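Local coordinates for peptide-binding protein (Photobacterium damsela subsp. piscicida, PDB 6SQX) that cleaves the peptidoglycan of potentially competing bacteria, acting as a secreted D,L-endopeptidase of the NlpC/P60 family, at residues A[88-93]-A[205-210]; A[197-202]-A[213-218]; A[366-371]-A[397-402]. All blocks are in the same frame, centred on the assembly; numbering follows the deposited sequence. Where two conformers were deposited one is given.

Contact 1: residues A[88-93]-A[205-210]; sequences NNILKL and GTLGWV. With EDO (1,2-ethanediol), chain I.
Leu207 meets Ile90 and Leu93 where the start of a helix, residues 90-102, rests against strand 206-211 of a bacterial SH3 (SH3b) domain. The case illustrates how one leucine projecting from a strand can bridge two residues spaced three apart on the same helix. The apolar part is a division of labour between the two methyl branches of Leu207. CD1 takes CG2 of Ile90 at 4.1 Å, while CD2 takes CD1 of Leu93 at 3.8 Å. Leu207 carries its CG anti to its own backbone N (chi1 169°), which extends the fork from strand 206-211 across to the helix, and both pairs of side chains cross obliquely. The isoleucine is also buried against Phe131, Lys202 and Ile190, so its γ-methyl is one part of a wider hydrophobic seam between the helix and the barrel.

Polar interactions complete the contact. On the helix side, Asn89 occupies the N-cap: its OD1 accepts from Lys92 N at 2.9 Å, with the donor in the carbonyl plane and a fairly straight N-H...O angle of 158°. This caps the first turn, in which Leu93 N also bonds to Asn89 O at 3.0 Å, consistent with a well-defined start to the helix that carries Ile90 and Leu93. Nearby, Trp209 NE1 is hydrogen-bonded to Glu94 OE1 further along the helix.

A bound 1,2-ethanediol, probably from the crystallisation liquor, joins the two sides: it is hydrogen-bonded to Thr97 OG1 of the helix, its C2 lies 4.0 Å from Leu207 CD2, and its O2 donates to Leu207 O at 2.8 Å.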
loop_
_atom_site.group_PDB
_atom_site.type_symbol
_atom_site.label_atom_id
_atom_site.label_comp_id
_atom_site.label_asym_id
_atom_site.label_seq_id
_atom_site.Cartn_x
_atom_site.Cartn_y
_atom_site.Cartn_z
ATOM N N ASN A 88 13.099 -13.033 6.237
ATOM C CA ASN A 88 14.120 -12.856 5.220
ATOM C C ASN A 88 15.397 -12.323 5.850
ATOM O O ASN A 88 15.347 -11.514 6.778
ATOM C CB ASN A 88 13.659 -11.835 4.163
ATOM C CG ASN A 88 12.464 -12.327 3.367
ATOM O OD1 ASN A 88 12.613 -12.928 2.298
ATOM N ND2 ASN A 88 11.264 -12.081 3.890
ATOM N N ASN A 89 16.548 -12.731 5.312
ATOM C CA ASN A 89 17.819 -12.114 5.690
ATOM C C ASN A 89 18.044 -10.822 4.899
ATOM O O ASN A 89 18.039 -10.836 3.660
ATOM C CB ASN A 89 18.953 -13.115 5.448
ATOM C CG ASN A 89 20.297 -12.572 5.865
ATOM O OD1 ASN A 89 21.005 -11.967 5.069
ATOM N ND2 ASN A 89 20.669 -12.807 7.127
ATOM N N ILE A 90 18.238 -9.705 5.620
ATOM C CA ILE A 90 18.290 -8.385 4.978
ATOM C C ILE A 90 19.491 -8.275 4.057
ATOM O O ILE A 90 19.370 -7.806 2.916
ATOM C CB ILE A 90 18.259 -7.245 6.016
ATOM C CG1 ILE A 90 16.896 -7.256 6.731
ATOM C CG2 ILE A 90 18.616 -5.873 5.357
ATOM C CD1 ILE A 90 16.759 -6.320 7.923
ATOM N N LEU A 91 20.666 -8.746 4.515
ATOM C CA LEU A 91 21.855 -8.624 3.678
ATOM C C LEU A 91 21.701 -9.432 2.387
ATOM O O LEU A 91 22.078 -8.964 1.298
ATOM C CB LEU A 91 23.093 -9.057 4.468
ATOM C CG LEU A 91 24.462 -8.949 3.772
ATOM C CD1 LEU A 91 24.684 -7.501 3.277
ATOM C CD2 LEU A 91 25.551 -9.393 4.758
ATOM N N LYS A 92 21.100 -10.622 2.477
ATOM C CA LYS A 92 20.830 -11.407 1.265
ATOM C C LYS A 92 19.920 -10.636 0.311
ATOM O O LYS A 92 20.178 -10.574 -0.899
ATOM C CB LYS A 92 20.213 -12.762 1.628
ATOM C CG LYS A 92 19.803 -13.605 0.426
ATOM C CD LYS A 92 19.021 -14.850 0.860
ATOM C CE LYS A 92 18.858 -15.851 -0.281
ATOM N NZ LYS A 92 18.287 -15.267 -1.531
ATOM N N LEU A 93 18.833 -10.051 0.840
ATOM C CA LEU A 93 17.919 -9.289 -0.020
ATOM C C LEU A 93 18.634 -8.121 -0.688
ATOM O O LEU A 93 18.367 -7.809 -1.853
ATOM C CB LEU A 93 16.704 -8.799 0.777
ATOM C CG LEU A 93 15.630 -9.821 1.186
ATOM C CD1 LEU A 93 14.455 -9.139 1.937
ATOM C CD2 LEU A 93 15.082 -10.632 0.009
ATOM N N GLY A 205 5.996 -3.325 7.456
ATOM C CA GLY A 205 6.037 -4.446 6.527
ATOM C C GLY A 205 6.807 -4.170 5.251
ATOM O O GLY A 205 6.674 -4.918 4.262
ATOM N N THR A 206 7.632 -3.118 5.235
ATOM C CA THR A 206 8.473 -2.753 4.093
ATOM C C THR A 206 9.932 -2.599 4.519
ATOM O O THR A 206 10.221 -2.117 5.626
ATOM C CB THR A 206 7.966 -1.416 3.451
ATOM O OG1 THR A 206 6.800 -1.666 2.664
ATOM C CG2 THR A 206 9.024 -0.783 2.560
ATOM N N LEU A 207 10.843 -3.006 3.624
ATOM C CA LEU A 207 12.279 -2.831 3.779
ATOM C C LEU A 207 12.780 -2.003 2.605
ATOM O O LEU A 207 12.463 -2.312 1.454
ATOM C CB LEU A 207 12.980 -4.190 3.718
ATOM C CG LEU A 207 14.512 -4.210 3.593
ATOM C CD1 LEU A 207 15.165 -3.775 4.956
ATOM C CD2 LEU A 207 14.988 -5.626 3.195
ATOM N N GLY A 208 13.576 -0.975 2.869
ATOM C CA GLY A 208 14.204 -0.288 1.755
ATOM C C GLY A 208 14.815 1.038 2.165
ATOM O O GLY A 208 14.917 1.350 3.338
ATOM N N TRP A 209 15.280 1.778 1.162
ATOM C CA TRP A 209 16.087 2.968 1.379
ATOM C C TRP A 209 15.242 4.233 1.265
ATOM O O TRP A 209 14.359 4.345 0.393
ATOM C CB TRP A 209 17.184 3.044 0.312
ATOM C CG TRP A 209 18.169 1.871 0.349
ATOM C CD1 TRP A 209 18.000 0.642 -0.222
ATOM C CD2 TRP A 209 19.450 1.847 0.990
ATOM N NE1 TRP A 209 19.096 -0.161 0.046
ATOM C CE2 TRP A 209 20.009 0.565 0.762
ATOM C CE3 TRP A 209 20.179 2.785 1.719
ATOM C CZ2 TRP A 209 21.272 0.193 1.244
ATOM C CZ3 TRP A 209 21.426 2.414 2.215
ATOM C CH2 TRP A 209 21.969 1.137 1.954
ATOM N N VAL A 210 15.543 5.208 2.119
ATOM C CA VAL A 210 14.860 6.509 2.115
ATOM C C VAL A 210 15.914 7.578 2.334
ATOM O O VAL A 210 16.997 7.295 2.854
ATOM C CB VAL A 210 13.811 6.613 3.240
ATOM C CG1 VAL A 210 12.646 5.615 3.029
ATOM C CG2 VAL A 210 14.507 6.454 4.618
HETATM C C1 EDO I . 14.422 -5.699 -1.399
HETATM O O1 EDO I . 14.864 -4.863 -2.480
HETATM C C2 EDO I . 13.579 -4.839 -0.470
HETATM O O2 EDO I . 14.182 -3.551 -0.416
#

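Contact 2: residues A[197-202]-A[213-218]; sequences KWTLIK and SSIANV
Ile215 is the residue through which the 213-218 segment touches strand 198-203, reaching Thr199 with one branch and Ile201 with the other. The setting is the small SH3-type β-barrel, in which a short 3-10 turn leads into a last strand that closes the sheet on the far side from strand 206-211; the two segments face each other across the interior rather than pairing as neighbours.

Ser213, in the 3-10 turn, makes the first link by way of water: its backbone N donates to a water 3.1 Å away, and that water donates in turn to Lys197 O, also at 3.1 Å. The water thus fastens the entry of strand 198-203 to the turn.

After the turn the chain enters strand 215-217, and Ile215 points its side chain into the barrel. Its CG1 sits between the backbone N and the carbonyl carbon (chi1 53°); with chi2 at 77°, this carries the CD1 methyl to Thr199, where it lies 4.0 Å from OG1 and 4.1 Å from CB. The CG2 branch turns instead to Ile201, with CG2 and Ile201 CD1 4.3 Å apart. Val210 and Ile187 add further walls around the isoleucine, while its carbonyl oxygen is bonded to Lys271 NZ. Further on, Asn217 looks to other parts of the chain, with ND2 bonded to Ser140 O.

The methyl of Ile215 against a threonine hydroxyl might look like a mismatch, yet Thr199 OG1 is hydrogen-bonded to Thr212 OG1. With that polar partner supplied by a neighbour, the direct contact is van der Waals packing of Ile215 methyls on the threonine side chain and on Ile201 CD1, and polarity between the segments is confined to the water bridge from Lys197 O to Ser213 N.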
loop_
_atom_site.group_PDB
_atom_site.type_symbol
_atom_site.label_atom_id
_atom_site.label_comp_id
_atom_site.label_asym_id
_atom_site.label_seq_id
_atom_site.Cartn_x
_atom_site.Cartn_y
_atom_site.Cartn_z
ATOM N N LYS A 197 23.569 10.164 2.464
ATOM C CA LYS A 197 22.312 10.746 2.011
ATOM C C LYS A 197 21.133 9.792 2.105
ATOM O O LYS A 197 19.994 10.253 2.024
ATOM C CB LYS A 197 22.463 11.253 0.578
ATOM C CG LYS A 197 23.486 12.379 0.431
ATOM C CD LYS A 197 23.614 12.807 -1.028
ATOM C CE LYS A 197 24.486 14.045 -1.200
ATOM N NZ LYS A 197 24.446 14.526 -2.615
ATOM N N TRP A 198 21.375 8.486 2.220
ATOM C CA TRP A 198 20.319 7.482 2.235
ATOM C C TRP A 198 20.482 6.562 3.435
ATOM O O TRP A 198 21.602 6.242 3.843
ATOM C CB TRP A 198 20.386 6.621 0.977
ATOM C CG TRP A 198 20.114 7.375 -0.275
ATOM C CD1 TRP A 198 21.036 8.039 -1.047
ATOM C CD2 TRP A 198 18.846 7.516 -0.944
ATOM N NE1 TRP A 198 20.413 8.600 -2.147
ATOM C CE2 TRP A 198 19.073 8.303 -2.102
ATOM C CE3 TRP A 198 17.542 7.081 -0.661
ATOM C CZ2 TRP A 198 18.048 8.635 -2.986
ATOM C CZ3 TRP A 198 16.518 7.413 -1.545
ATOM C CH2 TRP A 198 16.772 8.205 -2.669
ATOM N N THR A 199 19.352 6.100 3.982
ATOM C CA THR A 199 19.347 5.155 5.090
ATOM C C THR A 199 18.438 3.992 4.743
ATOM O O THR A 199 17.330 4.198 4.244
ATOM C CB THR A 199 18.908 5.843 6.393
ATOM O OG1 THR A 199 19.870 6.852 6.714
ATOM C CG2 THR A 199 18.873 4.845 7.556
ATOM N N LEU A 200 18.923 2.769 4.972
ATOM C CA LEU A 200 18.138 1.561 4.797
ATOM C C LEU A 200 17.338 1.355 6.074
ATOM O O LEU A 200 17.908 1.382 7.171
ATOM C CB LEU A 200 19.099 0.377 4.618
ATOM C CG LEU A 200 18.425 -1.009 4.434
ATOM C CD1 LEU A 200 17.412 -1.105 3.245
ATOM C CD2 LEU A 200 19.480 -2.125 4.366
ATOM N N ILE A 201 16.009 1.237 5.948
ATOM C CA ILE A 201 15.097 1.147 7.086
ATOM C C ILE A 201 14.118 0.001 6.878
ATOM O O ILE A 201 13.981 -0.541 5.778
ATOM C CB ILE A 201 14.301 2.465 7.268
ATOM C CG1 ILE A 201 13.308 2.715 6.084
ATOM C CG2 ILE A 201 15.282 3.629 7.391
ATOM C CD1 ILE A 201 12.294 3.790 6.341
ATOM N N LYS A 202 13.401 -0.347 7.941
ATOM C CA LYS A 202 12.245 -1.220 7.774
ATOM C C LYS A 202 11.132 -0.760 8.698
ATOM O O LYS A 202 11.394 -0.264 9.798
ATOM C CB LYS A 202 12.603 -2.705 8.020
ATOM C CG LYS A 202 13.334 -2.986 9.358
ATOM C CD LYS A 202 13.860 -4.426 9.290
ATOM C CE LYS A 202 14.612 -4.827 10.557
ATOM N NZ LYS A 202 13.733 -5.349 11.662
ATOM N N SER A 213 17.382 12.484 5.526
ATOM C CA SER A 213 16.642 13.594 6.111
ATOM C C SER A 213 15.192 13.246 6.428
ATOM O O SER A 213 14.513 14.024 7.105
ATOM C CB SER A 213 16.694 14.796 5.164
ATOM O OG SER A 213 16.140 14.459 3.902
ATOM N N SER A 214 14.675 12.125 5.932
ATOM C CA SER A 214 13.277 11.775 6.159
ATOM C C SER A 214 13.074 10.928 7.409
ATOM O O SER A 214 11.928 10.624 7.758
ATOM C CB SER A 214 12.707 11.039 4.943
ATOM O OG SER A 214 13.034 9.657 4.968
ATOM N N ILE A 215 14.155 10.558 8.102
ATOM C CA ILE A 215 14.058 9.699 9.268
ATOM C C ILE A 215 14.886 10.256 10.424
ATOM O O ILE A 215 15.751 11.118 10.240
ATOM C CB ILE A 215 14.461 8.230 8.936
ATOM C CG1 ILE A 215 15.845 8.090 8.245
ATOM C CG2 ILE A 215 13.433 7.644 7.946
ATOM C CD1 ILE A 215 17.028 8.220 9.156
ATOM N N ALA A 216 14.580 9.769 11.627
ATOM C CA ALA A 216 15.330 10.156 12.821
ATOM C C ALA A 216 15.265 9.000 13.805
ATOM O O ALA A 216 14.315 8.224 13.787
ATOM C CB ALA A 216 14.692 11.407 13.446
ATOM N N ASN A 217 16.289 8.854 14.653
ATOM C CA ASN A 217 16.154 7.826 15.675
ATOM C C ASN A 217 15.348 8.351 16.853
ATOM O O ASN A 217 15.083 9.553 16.973
ATOM C CB ASN A 217 17.489 7.201 16.126
ATOM C CG ASN A 217 18.354 8.137 16.901
ATOM O OD1 ASN A 217 18.516 9.308 16.547
ATOM N ND2 ASN A 217 18.970 7.611 17.973
ATOM N N VAL A 218 14.878 7.434 17.693
ATOM C CA VAL A 218 14.087 7.796 18.861
ATOM C C VAL A 218 14.741 7.176 20.081
ATOM O O VAL A 218 15.376 6.118 19.987
ATOM C CB VAL A 218 12.598 7.387 18.749
ATOM C CG1 VAL A 218 11.949 8.092 17.553
ATOM C CG2 VAL A 218 12.439 5.889 18.598
HETATM O O HOH W 1 19.257 13.014 3.167
#

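Contact 3: residues A[366-371]-A[397-402]; sequences ELLVEQ and GLYMGT
Tyr399 reaches from strand 395-405 to the C-terminal end of helix 361-370, where its OH donates to Leu368 O at 2.7 Å. The pair belongs to the papain-like fold of the NlpC/P60 domain, in which helices pack on a central antiparallel sheet, and it exemplifies a side chain using a helix carbonyl to anchor a strand. The hydroxyl comes to that oxygen at a C=O...O angle of 140°, tilted 24° from the carbonyl plane. Leu368 O lies at the ring edge, near its plane, and Tyr399 CE1 is 4.2 Å from Leu368 CB, adding an apolar contact to the hydrogen bond.

The same hydroxyl accepts from a water at 2.9 Å. That water receives a bond from Gln371 NE2, though this glutamine is poorly ordered and the bridge may be loosely held. Beside it, the methyl of Thr402 lies against the helix end, with CG2 3.6 Å from Val369 O.

Further out, CG of Tyr399 is anti to the backbone N (chi1 179°), which directs the ring from the strand to the helix; the side chain also packs on Thr382 and Val384 of the adjoining strand. Leu368 leans on Leu377, and Lys409 touches both Val369 and Thr402. Just past Tyr399 the strand backbone folds over the ring, with Gly401 N 3.5 Å above its plane, over the centre.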
loop_
_atom_site.group_PDB
_atom_site.type_symbol
_atom_site.label_atom_id
_atom_site.label_comp_id
_atom_site.label_asym_id
_atom_site.label_seq_id
_atom_site.Cartn_x
_atom_site.Cartn_y
_atom_site.Cartn_z
ATOM N N GLU A 366 -21.295 -17.340 -9.146
ATOM C CA GLU A 366 -22.270 -17.862 -8.190
ATOM C C GLU A 366 -21.908 -17.485 -6.756
ATOM O O GLU A 366 -22.777 -17.076 -5.972
ATOM C CB GLU A 366 -22.350 -19.389 -8.320
ATOM C CG GLU A 366 -23.255 -19.868 -9.426
ATOM C CD GLU A 366 -24.718 -19.553 -9.151
ATOM O OE1 GLU A 366 -25.110 -19.512 -7.961
ATOM O OE2 GLU A 366 -25.475 -19.342 -10.125
ATOM N N LEU A 367 -20.629 -17.609 -6.393
ATOM C CA LEU A 367 -20.218 -17.261 -5.037
ATOM C C LEU A 367 -20.300 -15.760 -4.809
ATOM O O LEU A 367 -20.910 -15.308 -3.831
ATOM C CB LEU A 367 -18.808 -17.775 -4.739
ATOM C CG LEU A 367 -18.234 -17.233 -3.411
ATOM C CD1 LEU A 367 -19.103 -17.577 -2.172
ATOM C CD2 LEU A 367 -16.783 -17.695 -3.187
ATOM N N LEU A 368 -19.680 -14.966 -5.688
ATOM C CA LEU A 368 -19.553 -13.542 -5.402
ATOM C C LEU A 368 -20.825 -12.747 -5.675
ATOM O O LEU A 368 -20.999 -11.660 -5.103
ATOM C CB LEU A 368 -18.368 -12.936 -6.174
ATOM C CG LEU A 368 -16.984 -13.035 -5.542
ATOM C CD1 LEU A 368 -16.487 -14.478 -5.507
ATOM C CD2 LEU A 368 -16.024 -12.151 -6.331
ATOM N N VAL A 369 -21.705 -13.242 -6.536
ATOM C CA VAL A 369 -22.909 -12.525 -6.908
ATOM C C VAL A 369 -24.104 -13.011 -6.116
ATOM O O VAL A 369 -24.839 -12.215 -5.541
ATOM C CB VAL A 369 -23.154 -12.589 -8.434
ATOM C CG1 VAL A 369 -24.428 -11.823 -8.808
ATOM C CG2 VAL A 369 -21.947 -12.041 -9.195
ATOM N N GLU A 370 -24.302 -14.329 -6.060
ATOM C CA GLU A 370 -25.460 -14.896 -5.392
ATOM C C GLU A 370 -25.166 -15.378 -3.982
ATOM O O GLU A 370 -26.101 -15.756 -3.275
ATOM C CB GLU A 370 -26.043 -16.049 -6.221
ATOM C CG GLU A 370 -26.265 -15.718 -7.699
ATOM C CD GLU A 370 -27.340 -14.657 -7.930
ATOM O OE1 GLU A 370 -28.049 -14.281 -6.959
ATOM O OE2 GLU A 370 -27.473 -14.203 -9.093
ATOM N N GLN A 371 -23.907 -15.333 -3.549
ATOM C CA GLN A 371 -23.461 -15.975 -2.313
ATOM C C GLN A 371 -23.956 -17.417 -2.225
ATOM O O GLN A 371 -24.575 -17.832 -1.243
ATOM C CB GLN A 371 -23.836 -15.189 -1.062
ATOM C CG GLN A 371 -24.157 -13.734 -1.245
ATOM C CD GLN A 371 -25.092 -13.267 -0.150
ATOM O OE1 GLN A 371 -25.947 -14.030 0.313
ATOM N NE2 GLN A 371 -24.929 -12.024 0.288
ATOM N N GLY A 397 -8.479 -6.354 -4.700
ATOM C CA GLY A 397 -9.436 -5.310 -4.349
ATOM C C GLY A 397 -10.279 -5.724 -3.159
ATOM O O GLY A 397 -10.199 -6.866 -2.673
ATOM N N LEU A 398 -11.082 -4.790 -2.661
ATOM C CA LEU A 398 -11.935 -5.006 -1.495
ATOM C C LEU A 398 -13.360 -5.281 -1.969
ATOM O O LEU A 398 -14.024 -4.384 -2.491
ATOM C CB LEU A 398 -11.904 -3.783 -0.570
ATOM C CG LEU A 398 -12.822 -3.870 0.658
ATOM C CD1 LEU A 398 -12.352 -5.016 1.551
ATOM C CD2 LEU A 398 -12.853 -2.530 1.397
ATOM N N TYR A 399 -13.830 -6.516 -1.817
ATOM C CA TYR A 399 -15.201 -6.867 -2.187
ATOM C C TYR A 399 -16.199 -5.969 -1.469
ATOM O O TYR A 399 -16.104 -5.771 -0.257
ATOM C CB TYR A 399 -15.435 -8.310 -1.742
ATOM C CG TYR A 399 -16.818 -8.860 -2.014
ATOM C CD1 TYR A 399 -17.269 -9.059 -3.319
ATOM C CD2 TYR A 399 -17.658 -9.240 -0.966
ATOM C CE1 TYR A 399 -18.545 -9.602 -3.570
ATOM C CE2 TYR A 399 -18.914 -9.789 -1.203
ATOM C CZ TYR A 399 -19.359 -9.973 -2.500
ATOM O OH TYR A 399 -20.606 -10.518 -2.694
ATOM N N MET A 400 -17.165 -5.424 -2.228
ATOM C CA MET A 400 -18.174 -4.525 -1.666
ATOM C C MET A 400 -19.592 -5.059 -1.825
ATOM O O MET A 400 -20.539 -4.336 -1.550
ATOM C CB MET A 400 -18.077 -3.120 -2.276
ATOM C CG MET A 400 -16.938 -2.309 -1.669
ATOM S SD MET A 400 -16.769 -0.702 -2.514
ATOM C CE MET A 400 -18.409 0.037 -2.253
ATOM N N GLY A 401 -19.770 -6.319 -2.221
ATOM C CA GLY A 401 -21.116 -6.815 -2.452
ATOM C C GLY A 401 -21.522 -6.750 -3.914
ATOM O O GLY A 401 -20.706 -7.052 -4.803
ATOM N N THR A 402 -22.775 -6.355 -4.181
ATOM C CA THR A 402 -23.310 -6.337 -5.543
ATOM C C THR A 402 -24.021 -5.016 -5.833
ATOM O O THR A 402 -24.316 -4.223 -4.927
ATOM C CB THR A 402 -24.297 -7.507 -5.767
ATOM O OG1 THR A 402 -25.400 -7.396 -4.860
ATOM C CG2 THR A 402 -23.616 -8.856 -5.553
HETATM O O HOH W 2 -23.005 -10.372 -1.053
#

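Overall arrangement
Contacts 1 and 2 are two aspects of one SH3-type barrel. Their centres lie 13 Å apart, and their segments alternate along the chain, with strands 198-203 and 206-211 forming a hairpin joined by backbone bonds such as Ile201 N to Gly208 O. Contact 1 attaches a helix from earlier in the sequence to the outside of this hairpin; contact 2 fills the interior. Contact 3 comes later, in the NlpC/P60 domain, on the other side of the chain's centre, about 36 Å and 42 Å from the others between centres. Anchoring within the peptidase domain is thus physically separate from the packing of the SH3 domain, as expected of a modular enzyme.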